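Local coordinates for protein nicotinate phosphoribosyltransferase (Porphyromonas gingivalis, PDB 2IM5) that probably catalyses ATP-dependent transfer of the phosphoribosyl group from phosphoribosyl diphosphate to nicotinate, giving nicotinate ribonucleotide for NAD biosynthesis, at residues Y21-F34 with L105-T117. Residues are numbered along the deposited sequence; the frame is centred on the assembly and turned at random.
Sequences YAKLFPRAYGEFRF and LDIRAQGLLYRVT
Arg33 and Arg108 both hold CG anti to the carbonyl carbon (chi1 -67° and -48°) and run extended to NE, which brings their guanidinium groups together across two antiparallel strands. Strands 29-34 and 105-110 are neighbours in the antiparallel sheet of the N-terminal domain. The guanidinium groups stack with their planes 25° apart, centres 3.7 Å apart. Each like charge is probably offset by a carboxylate. Arg33 NE and NH2 both grip Glu31 OE1, with NE at 2.6 Å. Arg108 holds Asp106 side-on, one nitrogen to each oxygen. Trp352 adds a cation-pi contact to Arg33.

Phe32 N donates a hydrogen bond to Ala109 O at 2.9 Å, and Ala109 N returns a bond to Phe32 O. Gly30 and Gly111 form another reciprocal pair. Phe34 N bonds to Ile107 O, but water 2 links Ile107 N back to Phe34 O. Past Gly111 the chain turns into helix 113-116, yet Leu113 N still bonds to Ala28 O from above the carbonyl plane. Water 1 bridges Phe25 O, Ala28 O and Tyr114 N.

On the other face, Phe32 presents its ring edge to Leu113 CD1 and Val116 CG2. At the far end, Ile107 CD1 lies over the Phe34 ring, and helix 120-134 covers both residues. Glu214 of helix 213-223 hydrogen-bonds to Tyr21 OH, on helix 12-24, and to Thr117 OG1. Leu113 CG sits over the centre of the Tyr21 ring, 3.5 Å from its centroid.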
loop_
_atom_site.group_PDB
_atom_site.type_symbol
_atom_site.label_atom_id
_atom_site.label_comp_id
_atom_site.label_asym_id
_atom_site.label_seq_id
_atom_site.Cartn_x
_atom_site.Cartn_y
_atom_site.Cartn_z
ATOM N N TYR A 21 -13.247 -0.188 7.331
ATOM C CA TYR A 21 -13.903 1.105 7.583
ATOM C C TYR A 21 -15.429 0.948 7.499
ATOM O O TYR A 21 -16.171 1.471 8.333
ATOM C CB TYR A 21 -13.499 2.166 6.552
ATOM C CG TYR A 21 -12.070 2.649 6.605
ATOM C CD1 TYR A 21 -11.483 3.037 7.807
ATOM C CD2 TYR A 21 -11.328 2.787 5.434
ATOM C CE1 TYR A 21 -10.185 3.559 7.840
ATOM C CE2 TYR A 21 -10.033 3.305 5.450
ATOM C CZ TYR A 21 -9.467 3.691 6.652
ATOM O OH TYR A 21 -8.198 4.220 6.654
ATOM N N ALA A 22 -15.886 0.230 6.476
ATOM C CA ALA A 22 -17.313 0.021 6.261
ATOM C C ALA A 22 -17.984 -0.675 7.443
ATOM O O ALA A 22 -19.148 -0.405 7.758
ATOM C CB ALA A 22 -17.531 -0.781 4.989
ATOM N N LYS A 23 -17.255 -1.568 8.100
ATOM C CA LYS A 23 -17.817 -2.284 9.233
ATOM C C LYS A 23 -17.777 -1.491 10.525
ATOM O O LYS A 23 -18.800 -1.313 11.186
ATOM C CB LYS A 23 -17.083 -3.602 9.476
ATOM C CG LYS A 23 -17.624 -4.342 10.705
ATOM C CD LYS A 23 -16.813 -5.560 11.090
ATOM C CE LYS A 23 -17.500 -6.298 12.246
ATOM N NZ LYS A 23 -16.688 -7.431 12.762
ATOM N N LEU A 24 -16.588 -1.011 10.880
ATOM C CA LEU A 24 -16.411 -0.290 12.130
ATOM C C LEU A 24 -16.550 1.226 12.121
ATOM O O LEU A 24 -16.901 1.805 13.150
ATOM C CB LEU A 24 -15.059 -0.663 12.742
ATOM C CG LEU A 24 -14.819 -2.154 13.036
ATOM C CD1 LEU A 24 -13.368 -2.330 13.534
ATOM C CD2 LEU A 24 -15.817 -2.655 14.106
ATOM N N PHE A 25 -16.293 1.872 10.986
ATOM C CA PHE A 25 -16.381 3.333 10.907
ATOM C C PHE A 25 -17.136 3.815 9.667
ATOM O O PHE A 25 -16.642 4.665 8.920
ATOM C CB PHE A 25 -14.967 3.917 10.895
ATOM C CG PHE A 25 -14.109 3.428 12.022
ATOM C CD1 PHE A 25 -14.349 3.848 13.330
ATOM C CD2 PHE A 25 -13.098 2.505 11.787
ATOM C CE1 PHE A 25 -13.590 3.339 14.398
ATOM C CE2 PHE A 25 -12.334 1.993 12.843
ATOM C CZ PHE A 25 -12.582 2.411 14.152
ATOM N N PRO A 26 -18.354 3.302 9.445
ATOM C CA PRO A 26 -19.157 3.684 8.283
ATOM C C PRO A 26 -19.576 5.156 8.203
ATOM O O PRO A 26 -20.052 5.608 7.163
ATOM C CB PRO A 26 -20.352 2.732 8.369
ATOM C CG PRO A 26 -20.572 2.618 9.849
ATOM C CD PRO A 26 -19.131 2.437 10.358
ATOM N N ARG A 27 -19.399 5.903 9.288
ATOM C CA ARG A 27 -19.768 7.316 9.298
ATOM C C ARG A 27 -18.551 8.228 9.184
ATOM O O ARG A 27 -18.687 9.443 9.068
ATOM C CB ARG A 27 -20.521 7.668 10.583
ATOM C CG ARG A 27 -21.851 6.962 10.762
ATOM C CD ARG A 27 -22.561 7.489 12.001
ATOM N NE ARG A 27 -23.988 7.173 11.975
ATOM C CZ ARG A 27 -24.499 6.001 12.330
ATOM N NH1 ARG A 27 -23.697 5.032 12.748
ATOM N NH2 ARG A 27 -25.808 5.795 12.250
ATOM N N ALA A 28 -17.363 7.637 9.215
ATOM C CA ALA A 28 -16.142 8.422 9.148
ATOM C C ALA A 28 -15.929 9.107 7.807
ATOM O O ALA A 28 -16.358 8.614 6.766
ATOM C CB ALA A 28 -14.941 7.541 9.479
ATOM N N TYR A 29 -15.262 10.255 7.856
ATOM C CA TYR A 29 -14.923 11.027 6.671
ATOM C C TYR A 29 -13.411 11.147 6.620
ATOM O O TYR A 29 -12.725 11.058 7.640
ATOM C CB TYR A 29 -15.528 12.432 6.737
ATOM C CG TYR A 29 -16.977 12.494 6.328
ATOM C CD1 TYR A 29 -17.337 12.859 5.033
ATOM C CD2 TYR A 29 -17.990 12.165 7.230
ATOM C CE1 TYR A 29 -18.671 12.895 4.644
ATOM C CE2 TYR A 29 -19.327 12.199 6.851
ATOM C CZ TYR A 29 -19.657 12.563 5.559
ATOM O OH TYR A 29 -20.973 12.587 5.176
ATOM N N GLY A 30 -12.887 11.345 5.424
ATOM C CA GLY A 30 -11.454 11.498 5.291
ATOM C C GLY A 30 -11.119 12.319 4.069
ATOM O O GLY A 30 -11.941 12.446 3.156
ATOM N N GLU A 31 -9.932 12.913 4.070
ATOM C CA GLU A 31 -9.463 13.671 2.923
ATOM C C GLU A 31 -8.077 13.168 2.556
ATOM O O GLU A 31 -7.154 13.208 3.379
ATOM C CB GLU A 31 -9.355 15.173 3.199
ATOM C CG GLU A 31 -8.826 15.911 1.954
ATOM C CD GLU A 31 -8.550 17.398 2.174
ATOM O OE1 GLU A 31 -7.661 17.742 2.988
ATOM O OE2 GLU A 31 -9.226 18.221 1.521
ATOM N N PHE A 32 -7.941 12.690 1.324
ATOM C CA PHE A 32 -6.666 12.209 0.828
ATOM C C PHE A 32 -6.055 13.325 -0.018
ATOM O O PHE A 32 -6.759 13.999 -0.778
ATOM C CB PHE A 32 -6.868 10.956 -0.030
ATOM C CG PHE A 32 -7.083 9.698 0.771
ATOM C CD1 PHE A 32 -6.023 8.819 1.014
ATOM C CD2 PHE A 32 -8.332 9.403 1.308
ATOM C CE1 PHE A 32 -6.209 7.668 1.779
ATOM C CE2 PHE A 32 -8.527 8.255 2.077
ATOM C CZ PHE A 32 -7.461 7.385 2.312
ATOM N N ARG A 33 -4.753 13.525 0.122
ATOM C CA ARG A 33 -4.077 14.554 -0.652
ATOM C C ARG A 33 -2.920 13.994 -1.461
ATOM O O ARG A 33 -2.074 13.270 -0.945
ATOM C CB ARG A 33 -3.564 15.670 0.259
ATOM C CG ARG A 33 -4.677 16.472 0.903
ATOM C CD ARG A 33 -4.134 17.679 1.641
ATOM N NE ARG A 33 -5.196 18.381 2.350
ATOM C CZ ARG A 33 -5.022 19.495 3.048
ATOM N NH1 ARG A 33 -3.818 20.052 3.130
ATOM N NH2 ARG A 33 -6.051 20.042 3.679
ATOM N N PHE A 34 -2.909 14.332 -2.744
ATOM C CA PHE A 34 -1.856 13.914 -3.655
ATOM C C PHE A 34 -0.627 14.761 -3.355
ATOM O O PHE A 34 -0.744 15.954 -3.099
ATOM C CB PHE A 34 -2.301 14.159 -5.097
ATOM C CG PHE A 34 -1.196 14.037 -6.106
ATOM C CD1 PHE A 34 -0.849 12.798 -6.633
ATOM C CD2 PHE A 34 -0.498 15.166 -6.531
ATOM C CE1 PHE A 34 0.177 12.682 -7.572
ATOM C CE2 PHE A 34 0.528 15.061 -7.464
ATOM C CZ PHE A 34 0.864 13.813 -7.987
ATOM N N LEU A 105 0.813 19.988 -9.266
ATOM C CA LEU A 105 -0.430 19.236 -9.377
ATOM C C LEU A 105 -0.994 18.960 -7.987
ATOM O O LEU A 105 -0.309 18.399 -7.138
ATOM C CB LEU A 105 -0.184 17.917 -10.115
ATOM C CG LEU A 105 -1.385 16.990 -10.320
ATOM C CD1 LEU A 105 -2.493 17.712 -11.072
ATOM C CD2 LEU A 105 -0.933 15.760 -11.087
ATOM N N ASP A 106 -2.239 19.367 -7.767
ATOM C CA ASP A 106 -2.912 19.167 -6.484
ATOM C C ASP A 106 -4.189 18.355 -6.682
ATOM O O ASP A 106 -5.036 18.711 -7.510
ATOM C CB ASP A 106 -3.268 20.521 -5.859
ATOM C CG ASP A 106 -3.909 20.387 -4.481
ATOM O OD1 ASP A 106 -5.046 19.866 -4.388
ATOM O OD2 ASP A 106 -3.272 20.804 -3.483
ATOM N N ILE A 107 -4.328 17.269 -5.927
ATOM C CA ILE A 107 -5.512 16.428 -6.031
ATOM C C ILE A 107 -6.013 16.017 -4.653
ATOM O O ILE A 107 -5.243 15.550 -3.806
ATOM C CB ILE A 107 -5.230 15.156 -6.840
ATOM C CG1 ILE A 107 -4.671 15.526 -8.213
ATOM C CG2 ILE A 107 -6.517 14.356 -7.010
ATOM C CD1 ILE A 107 -4.199 14.345 -9.000
ATOM N N ARG A 108 -7.307 16.188 -4.428
ATOM C CA ARG A 108 -7.892 15.833 -3.146
ATOM C C ARG A 108 -9.187 15.060 -3.307
ATOM O O ARG A 108 -10.065 15.451 -4.080
ATOM C CB ARG A 108 -8.148 17.093 -2.319
ATOM C CG ARG A 108 -6.939 18.001 -2.289
ATOM C CD ARG A 108 -7.044 19.092 -1.260
ATOM N NE ARG A 108 -5.822 19.889 -1.273
ATOM C CZ ARG A 108 -5.489 20.777 -0.345
ATOM N NH1 ARG A 108 -6.288 20.995 0.693
ATOM N NH2 ARG A 108 -4.350 21.450 -0.457
ATOM N N ALA A 109 -9.278 13.946 -2.585
ATOM C CA ALA A 109 -10.462 13.104 -2.586
ATOM C C ALA A 109 -11.010 13.209 -1.170
ATOM O O ALA A 109 -10.345 12.825 -0.207
ATOM C CB ALA A 109 -10.091 11.664 -2.906
ATOM N N GLN A 110 -12.212 13.754 -1.039
ATOM C CA GLN A 110 -12.815 13.915 0.273
ATOM C C GLN A 110 -14.236 13.373 0.284
ATOM O O GLN A 110 -14.978 13.543 -0.675
ATOM C CB GLN A 110 -12.817 15.389 0.676
ATOM C CG GLN A 110 -13.273 15.614 2.094
ATOM C CD GLN A 110 -13.257 17.076 2.497
ATOM O OE1 GLN A 110 -12.213 17.741 2.449
ATOM N NE2 GLN A 110 -14.414 17.584 2.908
ATOM N N GLY A 111 -14.595 12.716 1.378
ATOM C CA GLY A 111 -15.916 12.134 1.521
ATOM C C GLY A 111 -15.881 11.023 2.565
ATOM O O GLY A 111 -14.982 10.975 3.399
ATOM N N LEU A 112 -16.864 10.132 2.535
ATOM C CA LEU A 112 -16.898 9.031 3.490
ATOM C C LEU A 112 -15.624 8.218 3.293
ATOM O O LEU A 112 -15.265 7.860 2.170
ATOM C CB LEU A 112 -18.141 8.176 3.254
ATOM C CG LEU A 112 -19.449 8.907 3.617
ATOM C CD1 LEU A 112 -20.603 8.338 2.827
ATOM C CD2 LEU A 112 -19.708 8.797 5.127
ATOM N N LEU A 113 -14.934 7.939 4.390
ATOM C CA LEU A 113 -13.675 7.213 4.335
ATOM C C LEU A 113 -13.721 5.849 3.636
ATOM O O LEU A 113 -12.828 5.538 2.835
ATOM C CB LEU A 113 -13.105 7.079 5.752
ATOM C CG LEU A 113 -11.698 6.493 5.957
ATOM C CD1 LEU A 113 -10.706 7.079 4.964
ATOM C CD2 LEU A 113 -11.236 6.803 7.383
ATOM N N TYR A 114 -14.747 5.041 3.906
ATOM C CA TYR A 114 -14.820 3.736 3.265
ATOM C C TYR A 114 -14.942 3.884 1.751
ATOM O O TYR A 114 -14.561 2.987 1.002
ATOM C CB TYR A 114 -15.977 2.893 3.836
ATOM C CG TYR A 114 -17.368 3.333 3.452
ATOM C CD1 TYR A 114 -17.959 2.903 2.257
ATOM C CD2 TYR A 114 -18.095 4.189 4.278
ATOM C CE1 TYR A 114 -19.244 3.323 1.892
ATOM C CE2 TYR A 114 -19.377 4.611 3.927
ATOM C CZ TYR A 114 -19.945 4.176 2.734
ATOM O OH TYR A 114 -21.207 4.594 2.403
ATOM N N ARG A 115 -15.454 5.026 1.301
ATOM C CA ARG A 115 -15.585 5.275 -0.127
ATOM C C ARG A 115 -14.312 5.859 -0.740
ATOM O O ARG A 115 -13.740 5.275 -1.657
ATOM C CB ARG A 115 -16.730 6.247 -0.415
ATOM C CG ARG A 115 -18.134 5.715 -0.166
ATOM C CD ARG A 115 -19.151 6.714 -0.702
ATOM N NE ARG A 115 -18.990 6.881 -2.143
ATOM C CZ ARG A 115 -19.505 6.058 -3.053
ATOM N NH1 ARG A 115 -20.232 5.014 -2.678
ATOM N NH2 ARG A 115 -19.252 6.251 -4.339
ATOM N N VAL A 116 -13.863 7.009 -0.232
ATOM C CA VAL A 116 -12.692 7.675 -0.803
ATOM C C VAL A 116 -11.346 6.971 -0.682
ATOM O O VAL A 116 -10.418 7.279 -1.425
ATOM C CB VAL A 116 -12.549 9.129 -0.281
ATOM C CG1 VAL A 116 -13.839 9.898 -0.569
ATOM C CG2 VAL A 116 -12.231 9.146 1.198
ATOM N N THR A 117 -11.220 6.022 0.235
ATOM C CA THR A 117 -9.952 5.327 0.351
ATOM C C THR A 117 -9.677 4.552 -0.951
ATOM O O THR A 117 -8.530 4.326 -1.319
ATOM C CB THR A 117 -9.946 4.348 1.548
ATOM O OG1 THR A 117 -8.629 3.803 1.700
ATOM C CG2 THR A 117 -10.941 3.211 1.333
HETATM O O HOH W 1 -16.207 5.837 6.428
HETATM O O HOH W 2 -2.813 17.397 -3.706
#